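Local coordinates for ESX-5 secretion system protein EccC5 (Mycobacterium tuberculosis, PDB 6J18) that acts as an ATPase component of the ESX-5 type VII secretion system, which exports EsxN and a number of PE_PGRS and PPE proteins, seen here as a C-terminal ATP-binding domain, at residues V241-G246 and P255-L260; Q213-P216 and S220-H223; E55-L60 and W76-L81. All coordinates share one frame; numbering follows the deposited sequence.

Contact 1: V241-G246 and P255-L260; sequences VTRTFG and PMLRAL
Helix 255-260 packs across strand 241-244, with the CA atoms of Val241 and Leu257 the nearest pair at 8.5 Å. The axes of these short segments pass 10.9 Å apart, with N-to-C directions 115° from one another, so the helix runs across the strand and somewhat against it. An eight-residue loop without helix or strand links them. Val241 and Arg243, two apart on the strand, both point toward the helix, whereas Thr242 points away. The two methyls of Val241 are shared out: CG1 faces CD2 of Leu257 at 4.3 Å, and CG2 faces CD1 of Leu260, one helical turn further on. Leu257 thereby sits between two strand residues, since its other methyl, CD1, lies 3.9 Å from CD of Arg243. The Arg243 chain, with CG anti to the backbone N (chi1 -172°) and extended as far as NE, lies crosswise to Leu257 and offers it methylene rather than charge. Beyond this point the guanidinium turns to the backbone carbonyls of Thr244 and Gly246. NH1 gives a nearly straight bond to Gly246 O (3.0 Å), which lies in the guanidinium plane although the nitrogen stands above the carbonyl plane, and a weak, bent one to Thr244 O. Both leucines also touch Met97 of the adjacent parallel strand 96-100. Helix and sheet are thus joined by loose van der Waals packing of aliphatic groups, as on one side of a RecA-like P-loop ATPase sheet, while the guanidinium of Arg243 is directed to backbone oxygens; the Arg243 side chain lies about 10 Å from the bound ATP and about 10 Å from the magnesium ion.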
loop_
_atom_site.group_PDB
_atom_site.type_symbol
_atom_site.label_atom_id
_atom_site.label_comp_id
_atom_site.label_asym_id
_atom_site.label_seq_id
_atom_site.Cartn_x
_atom_site.Cartn_y
_atom_site.Cartn_z
ATOM N N VAL A 241 -0.403 -0.616 -4.029
ATOM C CA VAL A 241 -0.904 -1.199 -5.273
ATOM C C VAL A 241 -0.160 -2.476 -5.669
ATOM O O VAL A 241 1.050 -2.585 -5.470
ATOM C CB VAL A 241 -0.798 -0.175 -6.436
ATOM C CG1 VAL A 241 -1.311 -0.765 -7.736
ATOM C CG2 VAL A 241 -1.561 1.095 -6.101
ATOM N N THR A 242 -0.890 -3.442 -6.222
ATOM C CA THR A 242 -0.274 -4.635 -6.794
ATOM C C THR A 242 -0.563 -4.746 -8.289
ATOM O O THR A 242 -1.582 -4.254 -8.776
ATOM C CB THR A 242 -0.760 -5.925 -6.106
ATOM O OG1 THR A 242 -2.120 -6.186 -6.476
ATOM C CG2 THR A 242 -0.651 -5.803 -4.595
ATOM N N ARG A 243 0.344 -5.398 -9.011
ATOM C CA ARG A 243 0.151 -5.662 -10.432
ATOM C C ARG A 243 0.849 -6.953 -10.833
ATOM O O ARG A 243 1.931 -7.258 -10.337
ATOM C CB ARG A 243 0.678 -4.504 -11.281
ATOM C CG ARG A 243 0.329 -4.622 -12.760
ATOM C CD ARG A 243 1.189 -3.712 -13.620
ATOM N NE ARG A 243 0.737 -3.692 -15.009
ATOM C CZ ARG A 243 1.002 -4.642 -15.900
ATOM N NH1 ARG A 243 1.720 -5.703 -15.553
ATOM N NH2 ARG A 243 0.546 -4.534 -17.141
ATOM N N THR A 244 0.225 -7.711 -11.731
ATOM C CA THR A 244 0.865 -8.893 -12.296
ATOM C C THR A 244 2.125 -8.481 -13.055
ATOM O O THR A 244 2.187 -7.392 -13.625
ATOM C CB THR A 244 -0.083 -9.663 -13.230
ATOM O OG1 THR A 244 -0.709 -8.750 -14.139
ATOM C CG2 THR A 244 -1.159 -10.373 -12.421
ATOM N N PHE A 245 3.126 -9.353 -13.054
ATOM C CA PHE A 245 4.439 -9.002 -13.583
ATOM C C PHE A 245 4.482 -8.988 -15.108
ATOM O O PHE A 245 5.311 -8.301 -15.703
ATOM C CB PHE A 245 5.493 -9.967 -13.039
ATOM C CG PHE A 245 6.902 -9.568 -13.356
ATOM C CD1 PHE A 245 7.481 -8.474 -12.735
ATOM C CD2 PHE A 245 7.654 -10.297 -14.257
ATOM C CE1 PHE A 245 8.781 -8.106 -13.020
ATOM C CE2 PHE A 245 8.955 -9.940 -14.538
ATOM C CZ PHE A 245 9.519 -8.839 -13.925
ATOM N N GLY A 246 3.589 -9.749 -15.736
ATOM C CA GLY A 246 3.519 -9.808 -17.183
ATOM C C GLY A 246 3.283 -8.451 -17.821
ATOM O O GLY A 246 2.251 -7.819 -17.592
ATOM N N PRO A 255 -0.625 6.207 -15.178
ATOM C CA PRO A 255 -0.248 7.460 -14.513
ATOM C C PRO A 255 0.010 7.300 -13.016
ATOM O O PRO A 255 0.798 8.060 -12.453
ATOM C CB PRO A 255 -1.458 8.370 -14.764
ATOM C CG PRO A 255 -2.591 7.439 -15.021
ATOM C CD PRO A 255 -1.988 6.266 -15.733
ATOM N N MET A 256 -0.636 6.327 -12.382
ATOM C CA MET A 256 -0.426 6.093 -10.956
ATOM C C MET A 256 0.901 5.383 -10.708
ATOM O O MET A 256 1.653 5.760 -9.811
ATOM C CB MET A 256 -1.580 5.281 -10.362
ATOM C CG MET A 256 -1.392 4.922 -8.892
ATOM S SD MET A 256 -1.110 6.359 -7.834
ATOM C CE MET A 256 -2.746 7.085 -7.794
ATOM N N LEU A 257 1.185 4.359 -11.507
ATOM C CA LEU A 257 2.437 3.619 -11.382
ATOM C C LEU A 257 3.639 4.505 -11.694
ATOM O O LEU A 257 4.695 4.377 -11.075
ATOM C CB LEU A 257 2.432 2.394 -12.301
ATOM C CG LEU A 257 1.387 1.318 -11.996
ATOM C CD1 LEU A 257 1.524 0.148 -12.959
ATOM C CD2 LEU A 257 1.507 0.847 -10.554
ATOM N N ARG A 258 3.469 5.402 -12.660
ATOM C CA ARG A 258 4.512 6.356 -13.020
ATOM C C ARG A 258 4.757 7.356 -11.897
ATOM O O ARG A 258 5.898 7.688 -11.583
ATOM C CB ARG A 258 4.134 7.094 -14.306
ATOM C CG ARG A 258 5.065 8.243 -14.664
ATOM C CD ARG A 258 4.644 8.979 -15.942
ATOM N NE ARG A 258 3.281 8.675 -16.377
ATOM C CZ ARG A 258 2.962 7.747 -17.276
ATOM N NH1 ARG A 258 3.910 7.037 -17.869
ATOM N NH2 ARG A 258 1.691 7.544 -17.597
ATOM N N ALA A 259 3.672 7.833 -11.297
ATOM C CA ALA A 259 3.760 8.787 -10.198
ATOM C C ALA A 259 4.415 8.148 -8.978
ATOM O O ALA A 259 5.178 8.796 -8.262
ATOM C CB ALA A 259 2.380 9.320 -9.842
ATOM N N LEU A 260 4.115 6.874 -8.748
ATOM C CA LEU A 260 4.696 6.151 -7.625
ATOM C C LEU A 260 6.190 5.924 -7.839
ATOM O O LEU A 260 6.973 5.973 -6.890
ATOM C CB LEU A 260 3.973 4.819 -7.413
ATOM C CG LEU A 260 2.569 4.932 -6.811
ATOM C CD1 LEU A 260 1.881 3.577 -6.766
ATOM C CD2 LEU A 260 2.626 5.554 -5.423
#

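Contact 2: Q213-P216 and S220-H223; sequences QLPP and SPLH
Leu214 and Leu222 close the two arms of a proline-rich loop that follows strand 203-208 of the FtsK/SpoIIIE-type ATPase fold; neither arm is regular helix or strand. Three residues separate the arms, and Pro216 and Ser220 bring their CA atoms to 5.0 Å where the loop reverses. The principal bump is the CD1 methyl of Leu214. With CG beside the backbone N (chi1 -56°), the side chain reaches across to the branch of Leu222 and sets this methyl against its CG and CD1, the latter 3.8 Å away, the two leucines lying crosswise. Next to them the proline rings meet corner to corner: CD of Pro215 approaches CD of Pro221 at 4.2 Å, these two side chains also running crosswise. Pro221 CD is a small knob that fits the notch formed by Leu214 CB, Pro215 CD and Pro215 O. Pro221 also rests on Leu165, Val168 and Val169 of helix 165-180, and Leu222 reaches Met172, so the loop is anchored to that helix. The 220-223 arm is tightened from within. Ser220 O accepts both His223 N and His223 ND1, the latter at 2.9 Å, in the carbonyl plane and near the plane of the imidazole, which fixes the rotation of that ring. Across the arms the closest polar approach is a bent CA-H...O contact: Ser220 CA stands 3.2 Å from Pro215 O, a buried carbonyl oxygen with no hydrogen-bond partner in the model.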
loop_
_atom_site.group_PDB
_atom_site.type_symbol
_atom_site.label_atom_id
_atom_site.label_comp_id
_atom_site.label_asym_id
_atom_site.label_seq_id
_atom_site.Cartn_x
_atom_site.Cartn_y
_atom_site.Cartn_z
ATOM N N GLN A 213 -6.010 -4.664 -14.457
ATOM C CA GLN A 213 -7.359 -4.809 -14.988
ATOM C C GLN A 213 -7.993 -3.460 -15.307
ATOM O O GLN A 213 -8.999 -3.391 -16.012
ATOM C CB GLN A 213 -8.237 -5.575 -14.002
ATOM C CG GLN A 213 -7.861 -7.036 -13.852
ATOM C CD GLN A 213 -8.948 -7.838 -13.175
ATOM O OE1 GLN A 213 -10.028 -7.320 -12.890
ATOM N NE2 GLN A 213 -8.673 -9.110 -12.912
ATOM N N LEU A 214 -7.404 -2.392 -14.783
ATOM C CA LEU A 214 -7.900 -1.044 -15.037
ATOM C C LEU A 214 -7.396 -0.519 -16.378
ATOM O O LEU A 214 -6.325 -0.915 -16.837
ATOM C CB LEU A 214 -7.480 -0.098 -13.910
ATOM C CG LEU A 214 -7.891 -0.489 -12.491
ATOM C CD1 LEU A 214 -7.292 0.474 -11.479
ATOM C CD2 LEU A 214 -9.406 -0.524 -12.367
ATOM N N PRO A 215 -8.173 0.368 -17.017
ATOM C CA PRO A 215 -7.708 1.010 -18.251
ATOM C C PRO A 215 -6.504 1.914 -17.993
ATOM O O PRO A 215 -6.485 2.627 -16.992
ATOM C CB PRO A 215 -8.921 1.831 -18.706
ATOM C CG PRO A 215 -10.092 1.224 -17.998
ATOM C CD PRO A 215 -9.559 0.740 -16.689
ATOM N N PRO A 216 -5.499 1.871 -18.881
ATOM C CA PRO A 216 -4.308 2.712 -18.752
ATOM C C PRO A 216 -4.448 4.045 -19.485
ATOM O O PRO A 216 -5.449 4.269 -20.168
ATOM C CB PRO A 216 -3.219 1.854 -19.388
ATOM C CG PRO A 216 -3.945 1.128 -20.477
ATOM C CD PRO A 216 -5.357 0.890 -19.972
ATOM N N SER A 220 -7.503 6.076 -17.307
ATOM C CA SER A 220 -7.335 5.539 -15.954
ATOM C C SER A 220 -8.142 6.276 -14.897
ATOM O O SER A 220 -8.016 7.490 -14.744
ATOM C CB SER A 220 -5.857 5.557 -15.562
ATOM O OG SER A 220 -5.690 5.205 -14.199
ATOM N N PRO A 221 -8.982 5.532 -14.167
ATOM C CA PRO A 221 -9.871 6.100 -13.149
ATOM C C PRO A 221 -9.091 6.672 -11.975
ATOM O O PRO A 221 -9.627 7.460 -11.196
ATOM C CB PRO A 221 -10.722 4.900 -12.705
ATOM C CG PRO A 221 -10.455 3.815 -13.710
ATOM C CD PRO A 221 -9.089 4.067 -14.238
ATOM N N LEU A 222 -7.827 6.278 -11.864
ATOM C CA LEU A 222 -6.985 6.671 -10.743
ATOM C C LEU A 222 -6.287 8.008 -10.981
ATOM O O LEU A 222 -5.480 8.442 -10.160
ATOM C CB LEU A 222 -5.941 5.587 -10.467
ATOM C CG LEU A 222 -6.459 4.177 -10.178
ATOM C CD1 LEU A 222 -5.309 3.252 -9.812
ATOM C CD2 LEU A 222 -7.507 4.194 -9.077
ATOM N N HIS A 223 -6.599 8.658 -12.098
ATOM C CA HIS A 223 -5.881 9.869 -12.492
ATOM C C HIS A 223 -6.144 11.040 -11.545
ATOM O O HIS A 223 -5.342 11.971 -11.469
ATOM C CB HIS A 223 -6.244 10.267 -13.927
ATOM C CG HIS A 223 -7.565 10.961 -14.053
ATOM N ND1 HIS A 223 -8.758 10.279 -14.158
ATOM C CD2 HIS A 223 -7.878 12.277 -14.100
ATOM C CE1 HIS A 223 -9.751 11.146 -14.259
ATOM N NE2 HIS A 223 -9.243 12.365 -14.227
#

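Contact 3: E55-L60 and W76-L81; sequences EQVREL and WAISEL
Apolar contacts carry the meeting of Val57 with Ile78, where helix 55-60 lies over strand 76-79. The axes of the short segments come within 8.7 Å at 67°, and Val57 and Ala77 are the closest pair of CA atoms, at 7.0 Å. Methyl meets methyl: CG2 of Val57 is 4.1 Å from CG2 of Ile78, the two side chains running antiparallel alongside one another, and CD1 of Leu60, a turn further along the helix, approaches the same Ile78 methyl at 4.3 Å. CG2 of Ile78, placed beside the backbone N and anti to the carbonyl carbon, thus meets both helix residues.

Contact with the polar backbone is slight. The CG2 methyl of Val57 lies 3.8 Å from Ala77 O, a van der Waals approach made possible by its setting anti to the backbone N. Within the strand segment, Ser79 OG accepts from Leu81 N (3.0 Å), an ST turn where the strand ends.

Strand 75-79 lies between strands 85-87 and 301-306, antiparallel to both, and Trp76 with Ala77 forms a classic beta bulge opposite Val86. Trp76 points away from helix 54-61 and packs on Thr109, Thr112 and Ile113 of helix 106-120; helix 54-61 is tied to the same helix 106-120 by the salt bridge of Arg58 with Glu116.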
loop_
_atom_site.group_PDB
_atom_site.type_symbol
_atom_site.label_atom_id
_atom_site.label_comp_id
_atom_site.label_asym_id
_atom_site.label_seq_id
_atom_site.Cartn_x
_atom_site.Cartn_y
_atom_site.Cartn_z
ATOM N N GLU A 55 1.158 -13.661 12.767
ATOM C CA GLU A 55 1.205 -13.807 14.215
ATOM C C GLU A 55 2.655 -13.895 14.686
ATOM O O GLU A 55 2.989 -13.465 15.791
ATOM C CB GLU A 55 0.412 -15.040 14.669
ATOM C CG GLU A 55 1.009 -16.387 14.265
ATOM C CD GLU A 55 0.794 -16.728 12.799
ATOM O OE1 GLU A 55 0.032 -16.010 12.118
ATOM O OE2 GLU A 55 1.390 -17.722 12.330
ATOM N N GLN A 56 3.515 -14.438 13.828
ATOM C CA GLN A 56 4.929 -14.584 14.144
ATOM C C GLN A 56 5.666 -13.252 14.038
ATOM O O GLN A 56 6.502 -12.932 14.882
ATOM C CB GLN A 56 5.579 -15.622 13.224
ATOM C CG GLN A 56 5.103 -17.051 13.456
ATOM C CD GLN A 56 5.686 -18.034 12.455
ATOM O OE1 GLN A 56 5.055 -18.361 11.450
ATOM N NE2 GLN A 56 6.896 -18.511 12.727
ATOM N N VAL A 57 5.355 -12.469 13.008
ATOM C CA VAL A 57 6.027 -11.188 12.817
ATOM C C VAL A 57 5.580 -10.187 13.885
ATOM O O VAL A 57 6.311 -9.254 14.219
ATOM C CB VAL A 57 5.773 -10.610 11.401
ATOM C CG1 VAL A 57 4.362 -10.054 11.274
ATOM C CG2 VAL A 57 6.801 -9.534 11.070
ATOM N N ARG A 58 4.392 -10.403 14.440
ATOM C CA ARG A 58 3.871 -9.533 15.487
ATOM C C ARG A 58 4.581 -9.787 16.811
ATOM O O ARG A 58 4.754 -8.872 17.618
ATOM C CB ARG A 58 2.361 -9.725 15.638
ATOM C CG ARG A 58 1.565 -9.002 14.563
ATOM C CD ARG A 58 0.084 -9.329 14.617
ATOM N NE ARG A 58 -0.662 -8.529 13.651
ATOM C CZ ARG A 58 -1.894 -8.803 13.237
ATOM N NH1 ARG A 58 -2.533 -9.870 13.699
ATOM N NH2 ARG A 58 -2.486 -8.009 12.355
ATOM N N GLU A 59 4.990 -11.033 17.028
ATOM C CA GLU A 59 5.807 -11.365 18.185
ATOM C C GLU A 59 7.120 -10.590 18.137
ATOM O O GLU A 59 7.584 -10.060 19.148
ATOM C CB GLU A 59 6.090 -12.870 18.256
ATOM C CG GLU A 59 4.911 -13.718 18.711
ATOM C CD GLU A 59 5.252 -15.196 18.805
ATOM O OE1 GLU A 59 6.046 -15.684 17.973
ATOM O OE2 GLU A 59 4.726 -15.871 19.716
ATOM N N LEU A 60 7.703 -10.523 16.946
ATOM C CA LEU A 60 8.966 -9.829 16.738
ATOM C C LEU A 60 8.806 -8.311 16.805
ATOM O O LEU A 60 9.665 -7.615 17.345
ATOM C CB LEU A 60 9.569 -10.230 15.391
ATOM C CG LEU A 60 10.013 -11.685 15.240
ATOM C CD1 LEU A 60 10.684 -11.903 13.892
ATOM C CD2 LEU A 60 10.945 -12.071 16.375
ATOM N N TRP A 76 5.034 -6.334 7.924
ATOM C CA TRP A 76 4.457 -7.165 6.873
ATOM C C TRP A 76 5.416 -8.199 6.285
ATOM O O TRP A 76 5.024 -8.980 5.418
ATOM C CB TRP A 76 3.916 -6.272 5.753
ATOM C CG TRP A 76 4.950 -5.383 5.129
ATOM C CD1 TRP A 76 5.461 -4.228 5.646
ATOM C CD2 TRP A 76 5.591 -5.572 3.862
ATOM N NE1 TRP A 76 6.384 -3.689 4.784
ATOM C CE2 TRP A 76 6.482 -4.496 3.679
ATOM C CE3 TRP A 76 5.499 -6.547 2.864
ATOM C CZ2 TRP A 76 7.275 -4.367 2.542
ATOM C CZ3 TRP A 76 6.288 -6.419 1.735
ATOM C CH2 TRP A 76 7.165 -5.337 1.584
ATOM N N ALA A 77 6.660 -8.212 6.757
ATOM C CA ALA A 77 7.649 -9.171 6.265
ATOM C C ALA A 77 8.851 -9.288 7.196
ATOM O O ALA A 77 8.977 -8.534 8.160
ATOM C CB ALA A 77 8.113 -8.781 4.864
ATOM N N ILE A 78 9.728 -10.246 6.905
ATOM C CA ILE A 78 11.017 -10.344 7.580
ATOM C C ILE A 78 12.144 -10.356 6.553
ATOM O O ILE A 78 11.977 -10.860 5.442
ATOM C CB ILE A 78 11.118 -11.601 8.472
ATOM C CG1 ILE A 78 10.891 -12.873 7.652
ATOM C CG2 ILE A 78 10.133 -11.516 9.628
ATOM C CD1 ILE A 78 11.127 -14.152 8.431
ATOM N N SER A 79 13.290 -9.800 6.934
ATOM C CA SER A 79 14.416 -9.642 6.018
ATOM C C SER A 79 15.346 -10.852 5.999
ATOM O O SER A 79 15.590 -11.478 7.027
ATOM C CB SER A 79 15.218 -8.391 6.383
ATOM O OG SER A 79 16.488 -8.403 5.753
ATOM N N GLU A 80 15.867 -11.164 4.817
ATOM C CA GLU A 80 16.849 -12.230 4.645
ATOM C C GLU A 80 18.115 -11.962 5.454
ATOM O O GLU A 80 18.755 -12.885 5.961
ATOM C CB GLU A 80 17.200 -12.381 3.162
ATOM C CG GLU A 80 18.346 -13.329 2.868
ATOM C CD GLU A 80 18.461 -13.661 1.391
ATOM O OE1 GLU A 80 19.204 -12.954 0.678
ATOM O OE2 GLU A 80 17.807 -14.625 0.943
ATOM N N LEU A 81 18.459 -10.684 5.575
ATOM C CA LEU A 81 19.701 -10.261 6.209
ATOM C C LEU A 81 19.799 -10.681 7.677
ATOM O O LEU A 81 20.812 -11.237 8.101
ATOM C CB LEU A 81 19.847 -8.743 6.097
ATOM C CG LEU A 81 21.261 -8.181 5.940
ATOM C CD1 LEU A 81 21.863 -8.597 4.605
ATOM C CD2 LEU A 81 21.247 -6.666 6.078
#

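In the fold
Contacts 1 and 3 are both buried and both lay a helix over a strand of the same mixed sheet, though their centres are 25 Å apart and they do not touch. Contact 1 belongs to the parallel part of the sheet, contact 3 to its antiparallel part; both come within about 10 Å of the nucleotide, measured from the side chains of Arg243 and Ala77. Contact 2 is partly buried, involves loop only, and lies across the chain's centre from contact 3. It adjoins contact 1, however: Pro255 CG packs against Ser220 CB at 3.8 Å. All three are mainly aliphatic. Contact 1 adds an arginine turned to backbone oxygens, contact 2 proline rings and a CH...O approach, contact 3 little but methyls.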